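Local structure of trichothecene 3-O-acetyltransferase (Gibberella zeae, 2RKV) at residues 55-61 / 73-79; 241-245 / 259-265; 96-101 / 144-149. The protein transfers the acetyl group of acetyl-CoA to the 3-hydroxyl of trichothecene mycotoxins, as a member of the BAHD acyltransferase superfamily. All blocks are in the same frame, centred on the assembly; numbering follows the deposited sequence.

Contact 2 is the buried one, and its chemistry serves a ligand: a polar edge grips the phosphates of coenzyme A while apolar side chains pack between the helices. Contacts 1 and 3 are only partly buried, and neither holds a residue of the two ligand pockets; both lie within the N-terminal domain, contact 1 pairing two strands of a three-stranded sheet, contact 3 setting a helix start against the turn into strand 147-155 of a five-stranded one. Contact 1 relies on repeated strand bonds, contact 3 on one direct bond plus a water. Contacts 1 and 2 lie on opposite sides of the chain's centre, their centres about 40 Å apart.

Contact 1 of 3, residues 55-61 / 73-79; sequences WVAGQVK and SFIVPFE
A beta hairpin made by strands 59-63 and 72-76 is the frame here, and its paired backbones continue into the loop at Pro77-Glu79. Gln59 and Val76 form a hydrogen-bonded antiparallel pair, with Gln59 N to Val76 O at 2.9 Å and Val76 N returning to Gln59 O. Lys61 and Phe74 make the next such pair, Lys61 N reaching Phe74 O at 2.8 Å; between them Val60 and Ile75 are a non-hydrogen-bonded pair. The Gln59 side chain adds a bond past the strand end. Its CG sits between the backbone N and the carbonyl carbon (chi1 64°), and the extended chain then brings NE2 to Pro77 O at 3.0 Å, straight and in the plane of the amide. The Gln59 and Phe78 side chains cross at about a right angle, with the amide plane turned 57° from that of the ring and NE2 3.6 Å from Phe78 CD2. On this face CG2 of Val76 fits between Gln59 CG and Lys61 CB. On the other face Ile75 CG2 reaches Trp55 CB at 4.1 Å. The last link, Glu79 N to Ala57 O at 3.4 Å, is weak. Strand 72-76 is the middle of its sheet; along its other edge strand 5-6 bonds Ile75 through Ile5, and Leu7 just beyond bonds Ser73. Helix 35-52 packs on Val56 and Ala57, and Met188 O takes the indole N-H of Trp55.

Contact 2 of 3, residues 241-245 / 259-265; sequences MSELK and VSTDDAL. With COA (coenzyme A), chain B.
Lys245 and Thr261 meet around one phosphate oxygen of coenzyme A, O9A of the 3'-phosphate, which receives three hydrogen bonds. Lys245 NZ comes to it at 2.8 Å, Thr261 OG1 at 2.7 Å and the backbone Thr261 N at 2.9 Å. The lysine chain is fully extended, with CG anti to the backbone N (chi1 -171°), which carries the ammonium past Thr261, whose side chain it crosses at about a right angle. NZ also donates to a water that hands a bond on to Val259 O, so the amine is tied to both ligand and loop. Ser260 OG serves a second phosphate, bonding O5A of the pyrophosphate, though the modelled 2.5 Å is unusually short and its exact length doubtful. Ser260 is also the N-cap of helix 261-277 and closes a capping box: Asp263 N donates to Ser260 OG, and Ser260 N to Asp263 OD2 from above the carboxylate plane. The phosphates lie at a helix N-terminus, whose dipole would probably favour their charge. Arg335 and Arg291 form salt bridges with the Asp263 carboxylate. The apolar contacts start at the methyl of Thr261, where segments 241-245 and 261-265 cross at 83°. The bent Met241 chain puts CE against Thr261 CG2 at a tight 3.3 Å and against Leu265 CB at 3.6 Å. Leu244 CD1 touches Leu265 CD1 at 3.9 Å, while Ala264 CB rests on Lys245 CA.

Contact 3 of 3, residues 96-101 / 144-149; sequences PTIEGM and IKGGLI
Lys145 O is bonded by Ile98 N at 2.9 Å, in a nearly straight bond that joins a turn to the start of a helix. A water makes the second polar link, donating to Pro96 O at 2.8 Å and accepting from Lys145 N. Thr97 is the N-cap of helix 98-104: its OG1, set between the backbone N and the carbonyl carbon (chi1 60°), accepts from Gly100 N. The opposing segment is a type II turn from Ile144 to Gly147, the hairpin bend between strands 137-144 and 147-155. Gly146 takes the positive phi of that turn, and Ile98 lies over it, CB 3.6 Å from Gly146 O. Ile144 CD1 comes within 3.7 Å of Ile98 N. Thr97 and Lys145 run side by side, Thr97 CG2 meeting Lys145 CB at 3.9 Å. Farther along, Ile149 CD1 is touched by Met101 CE, in one of the two conformers of that methionine, and by the ring of Pro96, which crosses it at about a right angle. Strand 20-28 flanks the hairpin, Leu26 packing on Ile98, Ile144 and Ile149, while Tyr35 OH bonds Gly147 O, and Met101 rests on the loop residues Tyr106, Met110 and Phe111.

Contact 1 of 3, residues 55-61 / 73-79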
loop_
_atom_site.group_PDB
_atom_site.type_symbol
_atom_site.label_atom_id
_atom_site.label_comp_id
_atom_site.label_asym_id
_atom_site.label_seq_id
_atom_site.Cartn_x
_atom_site.Cartn_y
_atom_site.Cartn_z
ATOM N N TRP A 55 -20.907 7.550 3.923
ATOM C CA TRP A 55 -20.259 6.283 4.270
ATOM C C TRP A 55 -18.799 6.420 4.700
ATOM O O TRP A 55 -18.279 5.528 5.373
ATOM C CB TRP A 55 -20.437 5.205 3.187
ATOM C CG TRP A 55 -19.762 5.485 1.873
ATOM C CD1 TRP A 55 -20.360 5.878 0.702
ATOM C CD2 TRP A 55 -18.362 5.337 1.579
ATOM N NE1 TRP A 55 -19.414 5.998 -0.298
ATOM C CE2 TRP A 55 -18.182 5.683 0.215
ATOM C CE3 TRP A 55 -17.241 4.960 2.337
ATOM C CZ2 TRP A 55 -16.922 5.662 -0.405
ATOM C CZ3 TRP A 55 -15.986 4.940 1.720
ATOM C CH2 TRP A 55 -15.841 5.295 0.362
ATOM N N VAL A 56 -18.144 7.528 4.341
ATOM C CA VAL A 56 -16.733 7.704 4.745
ATOM C C VAL A 56 -16.577 7.762 6.279
ATOM O O VAL A 56 -15.503 7.486 6.808
ATOM C CB VAL A 56 -16.035 8.934 4.073
ATOM C CG1 VAL A 56 -16.092 8.819 2.544
ATOM C CG2 VAL A 56 -16.642 10.270 4.552
ATOM N N ALA A 57 -17.654 8.122 6.976
ATOM C CA ALA A 57 -17.663 8.177 8.442
ATOM C C ALA A 57 -18.087 6.848 9.079
ATOM O O ALA A 57 -18.244 6.761 10.299
ATOM C CB ALA A 57 -18.578 9.321 8.926
ATOM N N GLY A 58 -18.258 5.819 8.251
ATOM C CA GLY A 58 -18.768 4.533 8.708
ATOM C C GLY A 58 -17.697 3.611 9.267
ATOM O O GLY A 58 -16.548 4.019 9.469
ATOM N N GLN A 59 -18.087 2.361 9.498
ATOM C CA GLN A 59 -17.190 1.322 10.006
ATOM C C GLN A 59 -17.399 0.062 9.177
ATOM O O GLN A 59 -18.472 -0.130 8.590
ATOM C CB GLN A 59 -17.499 1.027 11.488
ATOM C CG GLN A 59 -18.904 0.447 11.700
ATOM C CD GLN A 59 -19.220 0.135 13.148
ATOM O OE1 GLN A 59 -18.494 -0.615 13.809
ATOM N NE2 GLN A 59 -20.333 0.679 13.637
ATOM N N VAL A 60 -16.390 -0.805 9.151
ATOM C CA VAL A 60 -16.503 -2.101 8.488
ATOM C C VAL A 60 -16.973 -3.118 9.523
ATOM O O VAL A 60 -16.315 -3.304 10.556
ATOM C CB VAL A 60 -15.141 -2.525 7.867
ATOM C CG1 VAL A 60 -15.203 -3.957 7.323
ATOM C CG2 VAL A 60 -14.719 -1.534 6.775
ATOM N N LYS A 61 -18.112 -3.761 9.263
ATOM C CA LYS A 61 -18.696 -4.701 10.221
ATOM C C LYS A 61 -19.058 -6.033 9.579
ATOM O O LYS A 61 -19.806 -6.070 8.599
ATOM C CB LYS A 61 -19.923 -4.095 10.901
ATOM C CG LYS A 61 -20.397 -4.903 12.087
ATOM C CD LYS A 61 -20.725 -4.007 13.275
ATOM C CE LYS A 61 -20.855 -4.828 14.556
ATOM N NZ LYS A 61 -19.547 -5.406 15.012
ATOM N N SER A 73 -18.696 -8.813 5.283
ATOM C CA SER A 73 -18.542 -7.483 5.878
ATOM C C SER A 73 -19.182 -6.393 5.032
ATOM O O SER A 73 -19.232 -6.487 3.800
ATOM C CB SER A 73 -17.068 -7.157 6.123
ATOM O OG SER A 73 -16.554 -7.964 7.172
ATOM N N PHE A 74 -19.647 -5.361 5.730
ATOM C CA PHE A 74 -20.386 -4.250 5.143
ATOM C C PHE A 74 -19.852 -2.962 5.760
ATOM O O PHE A 74 -19.424 -2.958 6.918
ATOM C CB PHE A 74 -21.884 -4.353 5.476
ATOM C CG PHE A 74 -22.575 -5.565 4.890
ATOM C CD1 PHE A 74 -22.473 -6.815 5.503
ATOM C CD2 PHE A 74 -23.356 -5.448 3.741
ATOM C CE1 PHE A 74 -23.118 -7.944 4.955
ATOM C CE2 PHE A 74 -24.003 -6.567 3.189
ATOM C CZ PHE A 74 -23.880 -7.817 3.803
ATOM N N ILE A 75 -19.895 -1.873 4.998
ATOM C CA ILE A 75 -19.708 -0.533 5.566
ATOM C C ILE A 75 -21.062 -0.066 6.094
ATOM O O ILE A 75 -22.047 0.005 5.350
ATOM C CB ILE A 75 -19.161 0.484 4.532
ATOM C CG1 ILE A 75 -17.765 0.051 4.057
ATOM C CG2 ILE A 75 -19.112 1.891 5.138
ATOM C CD1 ILE A 75 -17.270 0.767 2.793
ATOM N N VAL A 76 -21.102 0.237 7.384
ATOM C CA VAL A 76 -22.343 0.622 8.057
ATOM C C VAL A 76 -22.081 1.859 8.926
ATOM O O VAL A 76 -20.937 2.200 9.185
ATOM C CB VAL A 76 -22.920 -0.554 8.904
ATOM C CG1 VAL A 76 -23.298 -1.714 8.002
ATOM C CG2 VAL A 76 -21.920 -1.016 9.971
ATOM N N PRO A 77 -23.143 2.557 9.356
ATOM C CA PRO A 77 -22.903 3.765 10.149
ATOM C C PRO A 77 -22.059 3.535 11.413
ATOM O O PRO A 77 -22.039 2.433 11.974
ATOM C CB PRO A 77 -24.317 4.246 10.496
ATOM C CG PRO A 77 -25.180 3.692 9.393
ATOM C CD PRO A 77 -24.581 2.329 9.113
ATOM N N PHE A 78 -21.344 4.578 11.818
ATOM C CA PHE A 78 -20.472 4.519 12.991
ATOM C C PHE A 78 -20.586 5.839 13.746
ATOM O O PHE A 78 -21.314 5.916 14.736
ATOM C CB PHE A 78 -19.032 4.206 12.576
ATOM C CG PHE A 78 -18.058 4.128 13.727
ATOM C CD1 PHE A 78 -16.842 4.801 13.660
ATOM C CD2 PHE A 78 -18.355 3.384 14.868
ATOM C CE1 PHE A 78 -15.926 4.736 14.710
ATOM C CE2 PHE A 78 -17.442 3.314 15.936
ATOM C CZ PHE A 78 -16.228 3.988 15.851
ATOM N N GLU A 79 -19.901 6.877 13.273
ATOM C CA GLU A 79 -19.994 8.205 13.883
ATOM C C GLU A 79 -20.329 9.268 12.829
ATOM O O GLU A 79 -20.314 8.969 11.632
ATOM C CB GLU A 79 -18.718 8.515 14.686
ATOM C CG GLU A 79 -18.600 7.595 15.904
ATOM C CD GLU A 79 -17.358 7.818 16.753
ATOM O OE1 GLU A 79 -16.438 8.551 16.341
ATOM O OE2 GLU A 79 -17.314 7.231 17.854
#

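Contact 2 of 3, residues 241-245 / 259-265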
loop_
_atom_site.group_PDB
_atom_site.type_symbol
_atom_site.label_atom_id
_atom_site.label_comp_id
_atom_site.label_asym_id
_atom_site.label_seq_id
_atom_site.Cartn_x
_atom_site.Cartn_y
_atom_site.Cartn_z
ATOM N N MET A 241 17.005 6.243 -11.335
ATOM C CA MET A 241 15.815 5.610 -11.901
ATOM C C MET A 241 15.908 5.460 -13.421
ATOM O O MET A 241 15.639 4.377 -13.961
ATOM C CB MET A 241 14.554 6.381 -11.496
ATOM C CG MET A 241 14.202 6.249 -9.998
ATOM S SD MET A 241 14.068 4.553 -9.361
ATOM C CE MET A 241 12.636 3.922 -10.250
ATOM N N SER A 242 16.302 6.534 -14.103
ATOM C CA SER A 242 16.405 6.508 -15.568
ATOM C C SER A 242 17.518 5.564 -16.041
ATOM O O SER A 242 17.379 4.917 -17.076
ATOM C CB SER A 242 16.600 7.913 -16.134
ATOM O OG SER A 242 17.820 8.474 -15.701
ATOM N N GLU A 243 18.607 5.488 -15.274
ATOM C CA GLU A 243 19.716 4.573 -15.592
ATOM C C GLU A 243 19.344 3.099 -15.406
ATOM O O GLU A 243 19.773 2.240 -16.181
ATOM C CB GLU A 243 20.981 4.950 -14.814
ATOM C CG GLU A 243 21.590 6.255 -15.330
ATOM C CD GLU A 243 22.803 6.707 -14.558
ATOM O OE1 GLU A 243 23.373 5.892 -13.810
ATOM O OE2 GLU A 243 23.198 7.886 -14.716
ATOM N N LEU A 244 18.532 2.807 -14.386
ATOM C CA LEU A 244 17.962 1.465 -14.218
ATOM C C LEU A 244 17.041 1.099 -15.385
ATOM O O LEU A 244 17.125 -0.007 -15.931
ATOM C CB LEU A 244 17.183 1.360 -12.897
ATOM C CG LEU A 244 18.036 1.284 -11.626
ATOM C CD1 LEU A 244 17.143 1.317 -10.381
ATOM C CD2 LEU A 244 18.925 0.030 -11.633
ATOM N N LYS A 245 16.174 2.028 -15.781
ATOM C CA LYS A 245 15.279 1.741 -16.905
ATOM C C LYS A 245 16.072 1.539 -18.202
ATOM O O LYS A 245 15.760 0.633 -18.973
ATOM C CB LYS A 245 14.227 2.829 -17.092
ATOM C CG LYS A 245 13.166 2.446 -18.113
ATOM C CD LYS A 245 12.192 3.575 -18.346
ATOM C CE LYS A 245 11.119 3.179 -19.352
ATOM N NZ LYS A 245 10.152 4.285 -19.553
ATOM N N VAL A 259 9.575 -2.069 -21.085
ATOM C CA VAL A 259 9.244 -2.154 -19.662
ATOM C C VAL A 259 9.141 -0.740 -19.098
ATOM O O VAL A 259 9.509 0.220 -19.766
ATOM C CB VAL A 259 10.270 -2.993 -18.857
ATOM C CG1 VAL A 259 10.223 -4.456 -19.298
ATOM C CG2 VAL A 259 11.693 -2.392 -18.943
ATOM N N SER A 260 8.629 -0.621 -17.875
ATOM C CA SER A 260 8.477 0.676 -17.227
ATOM C C SER A 260 9.584 0.946 -16.211
ATOM O O SER A 260 10.333 0.038 -15.800
ATOM C CB SER A 260 7.137 0.728 -16.492
ATOM O OG SER A 260 7.116 -0.181 -15.407
ATOM N N THR A 261 9.653 2.206 -15.783
ATOM C CA THR A 261 10.510 2.611 -14.677
ATOM C C THR A 261 10.227 1.733 -13.452
ATOM O O THR A 261 11.150 1.198 -12.829
ATOM C CB THR A 261 10.281 4.114 -14.345
ATOM O OG1 THR A 261 10.617 4.911 -15.491
ATOM C CG2 THR A 261 11.147 4.554 -13.183
ATOM N N ASP A 262 8.941 1.581 -13.129
ATOM C CA ASP A 262 8.501 0.761 -12.003
ATOM C C ASP A 262 8.950 -0.703 -12.157
ATOM O O ASP A 262 9.452 -1.307 -11.207
ATOM C CB ASP A 262 6.981 0.866 -11.860
ATOM C CG ASP A 262 6.482 0.407 -10.510
ATOM O OD1 ASP A 262 6.617 -0.803 -10.201
ATOM O OD2 ASP A 262 5.946 1.277 -9.771
ATOM N N ASP A 263 8.791 -1.259 -13.359
ATOM C CA ASP A 263 9.298 -2.608 -13.669
ATOM C C ASP A 263 10.793 -2.739 -13.359
ATOM O O ASP A 263 11.243 -3.718 -12.748
ATOM C CB ASP A 263 9.159 -2.914 -15.161
ATOM C CG ASP A 263 7.723 -3.133 -15.614
ATOM O OD1 ASP A 263 6.809 -3.329 -14.779
ATOM O OD2 ASP A 263 7.521 -3.091 -16.845
ATOM N N ALA A 264 11.561 -1.752 -13.809
ATOM C CA ALA A 264 13.023 -1.783 -13.698
ATOM C C ALA A 264 13.471 -1.767 -12.234
ATOM O O ALA A 264 14.325 -2.558 -11.826
ATOM C CB ALA A 264 13.639 -0.628 -14.490
ATOM N N LEU A 265 12.879 -0.882 -11.433
ATOM C CA LEU A 265 13.219 -0.836 -10.011
ATOM C C LEU A 265 12.783 -2.111 -9.297
ATOM O O LEU A 265 13.517 -2.657 -8.473
ATOM C CB LEU A 265 12.609 0.393 -9.321
ATOM C CG LEU A 265 13.001 0.526 -7.838
ATOM C CD1 LEU A 265 14.520 0.453 -7.614
ATOM C CD2 LEU A 265 12.410 1.782 -7.188
HETATM N N1A COA B . 6.413 2.280 -25.605
HETATM C C2A COA B . 7.282 2.428 -24.543
HETATM N N3A COA B . 6.799 2.498 -23.251
HETATM C C4A COA B . 5.459 2.416 -23.040
HETATM C C5A COA B . 4.565 2.261 -24.101
HETATM C C6A COA B . 5.048 2.194 -25.406
HETATM N N6A COA B . 4.205 2.315 -26.435
HETATM N N7A COA B . 3.308 2.206 -23.592
HETATM C C8A COA B . 3.386 2.323 -22.244
HETATM N N9A COA B . 4.710 2.452 -21.893
HETATM C C1B COA B . 5.253 2.654 -20.542
HETATM C C2B COA B . 4.942 4.062 -20.079
HETATM O O2B COA B . 5.836 4.987 -20.626
HETATM C C3B COA B . 5.091 3.905 -18.585
HETATM O O3B COA B . 6.446 3.794 -18.271
HETATM P P3B COA B . 7.199 4.938 -17.463
HETATM O O7A COA B . 6.465 5.146 -16.155
HETATM O O8A COA B . 7.155 6.166 -18.334
HETATM O O9A COA B . 8.618 4.490 -17.248
HETATM C C4B COA B . 4.578 2.512 -18.341
HETATM O O4B COA B . 4.640 1.815 -19.578
HETATM C C5B COA B . 3.173 2.547 -17.795
HETATM O O5B COA B . 3.003 1.218 -17.421
HETATM P P1A COA B . 1.875 0.797 -16.382
HETATM O O1A COA B . 0.576 1.545 -16.671
HETATM O O2A COA B . 1.733 -0.707 -16.406
HETATM O O3A COA B . 2.329 1.396 -14.971
HETATM P P2A COA B . 3.704 1.151 -14.204
HETATM O O4A COA B . 4.240 2.499 -13.781
HETATM O O5A COA B . 4.665 0.275 -14.957
HETATM O O6A COA B . 3.224 0.354 -12.911
HETATM C CBP COA B . 1.989 -1.289 -11.721
HETATM C CCP COA B . 2.802 -0.996 -12.980
HETATM C CDP COA B . 2.867 -1.065 -10.488
HETATM C CEP COA B . 1.566 -2.757 -11.727
HETATM C CAP COA B . 0.779 -0.342 -11.731
HETATM O OAP COA B . -0.030 -0.562 -12.870
HETATM C C9P COA B . -0.083 -0.520 -10.524
HETATM O O9P COA B . -1.117 -1.461 -10.565
HETATM N N8P COA B . 0.212 0.253 -9.488
HETATM C C7P COA B . -0.491 0.176 -8.231
HETATM C C6P COA B . -0.021 -1.029 -7.431
HETATM C C5P COA B . -0.779 -0.995 -6.138
HETATM O O5P COA B . -2.018 -0.837 -6.150
HETATM N N4P COA B . -0.057 -1.131 -5.033
HETATM O O HOH W 1 8.866 2.420 -21.468
#

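Contact 3 of 3, residues 96-101 / 144-149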
loop_
_atom_site.group_PDB
_atom_site.type_symbol
_atom_site.label_atom_id
_atom_site.label_comp_id
_atom_site.label_asym_id
_atom_site.label_seq_id
_atom_site.Cartn_x
_atom_site.Cartn_y
_atom_site.Cartn_z
ATOM N N PRO A 96 9.809 13.430 16.416
ATOM C CA PRO A 96 10.633 14.088 15.404
ATOM C C PRO A 96 10.410 15.593 15.338
ATOM O O PRO A 96 9.413 16.105 15.862
ATOM C CB PRO A 96 10.176 13.428 14.092
ATOM C CG PRO A 96 8.782 13.011 14.349
ATOM C CD PRO A 96 8.753 12.595 15.809
ATOM N N THR A 97 11.342 16.284 14.694
ATOM C CA THR A 97 11.259 17.723 14.451
ATOM C C THR A 97 11.463 17.928 12.957
ATOM O O THR A 97 12.028 17.056 12.293
ATOM C CB THR A 97 12.381 18.482 15.184
ATOM O OG1 THR A 97 13.655 18.020 14.711
ATOM C CG2 THR A 97 12.293 18.261 16.699
ATOM N N ILE A 98 11.047 19.079 12.434
ATOM C CA ILE A 98 11.230 19.364 11.003
ATOM C C ILE A 98 12.715 19.325 10.627
ATOM O O ILE A 98 13.085 18.764 9.591
ATOM C CB ILE A 98 10.549 20.701 10.544
ATOM C CG1 ILE A 98 10.423 20.750 9.014
ATOM C CG2 ILE A 98 11.294 21.931 11.032
ATOM C CD1 ILE A 98 9.456 19.778 8.441
ATOM N N GLU A 99 13.565 19.888 11.483
ATOM C CA GLU A 99 15.004 19.896 11.197
ATOM C C GLU A 99 15.651 18.513 11.325
ATOM O O GLU A 99 16.523 18.159 10.524
ATOM C CB GLU A 99 15.730 20.964 12.027
ATOM C CG GLU A 99 15.380 22.397 11.609
ATOM C CD GLU A 99 15.557 22.666 10.108
ATOM O OE1 GLU A 99 16.547 22.190 9.504
ATOM O OE2 GLU A 99 14.702 23.369 9.529
ATOM N N GLY A 100 15.203 17.724 12.301
ATOM C CA GLY A 100 15.654 16.333 12.462
ATOM C C GLY A 100 15.305 15.497 11.243
ATOM O O GLY A 100 16.133 14.720 10.738
ATOM N N MET A 101 14.074 15.673 10.767
ATOM C CA MET A 101 13.577 15.027 9.545
ATOM C C MET A 101 14.438 15.380 8.342
ATOM O O MET A 101 14.876 14.513 7.583
ATOM C CB MET A 101 12.140 15.482 9.255
ATOM C CG MET A 101 11.074 14.801 10.078
ATOM S SD MET A 101 10.682 13.149 9.471
ATOM C CE MET A 101 9.290 12.754 10.521
ATOM N N ILE A 144 4.549 18.985 15.133
ATOM C CA ILE A 144 5.946 18.794 15.516
ATOM C C ILE A 144 6.672 20.134 15.417
ATOM O O ILE A 144 6.163 21.090 14.806
ATOM C CB ILE A 144 6.654 17.723 14.642
ATOM C CG1 ILE A 144 6.818 18.231 13.198
ATOM C CG2 ILE A 144 5.901 16.376 14.725
ATOM C CD1 ILE A 144 7.726 17.349 12.319
ATOM N N LYS A 145 7.849 20.226 16.027
ATOM C CA LYS A 145 8.595 21.471 15.959
ATOM C C LYS A 145 8.789 21.842 14.490
ATOM O O LYS A 145 9.385 21.076 13.720
ATOM C CB LYS A 145 9.936 21.355 16.679
ATOM C CG LYS A 145 10.739 22.647 16.639
ATOM C CD LYS A 145 12.038 22.519 17.417
ATOM C CE LYS A 145 12.838 23.813 17.323
ATOM N NZ LYS A 145 14.092 23.747 18.133
ATOM N N GLY A 146 8.238 22.991 14.110
ATOM C CA GLY A 146 8.374 23.524 12.762
ATOM C C GLY A 146 7.563 22.815 11.689
ATOM O O GLY A 146 7.773 23.047 10.491
ATOM N N GLY A 147 6.618 21.969 12.093
ATOM C CA GLY A 147 5.920 21.162 11.096
ATOM C C GLY A 147 4.598 20.547 11.496
ATOM O O GLY A 147 4.088 20.752 12.609
ATOM N N LEU A 148 4.039 19.794 10.557
ATOM C CA LEU A 148 2.800 19.066 10.766
ATOM C C LEU A 148 2.939 17.727 10.064
ATOM O O LEU A 148 3.388 17.679 8.912
ATOM C CB LEU A 148 1.628 19.844 10.155
ATOM C CG LEU A 148 0.265 19.152 10.099
ATOM C CD1 LEU A 148 -0.391 19.179 11.471
ATOM C CD2 LEU A 148 -0.631 19.818 9.048
ATOM N N ILE A 149 2.576 16.646 10.748
ATOM C CA ILE A 149 2.474 15.341 10.092
ATOM C C ILE A 149 1.017 14.929 10.080
ATOM O O ILE A 149 0.404 14.764 11.138
ATOM C CB ILE A 149 3.330 14.244 10.793
ATOM C CG1 ILE A 149 4.812 14.621 10.768
ATOM C CG2 ILE A 149 3.088 12.865 10.134
ATOM C CD1 ILE A 149 5.670 13.756 11.679
HETATM O O HOH W 2 8.541 17.936 17.750
#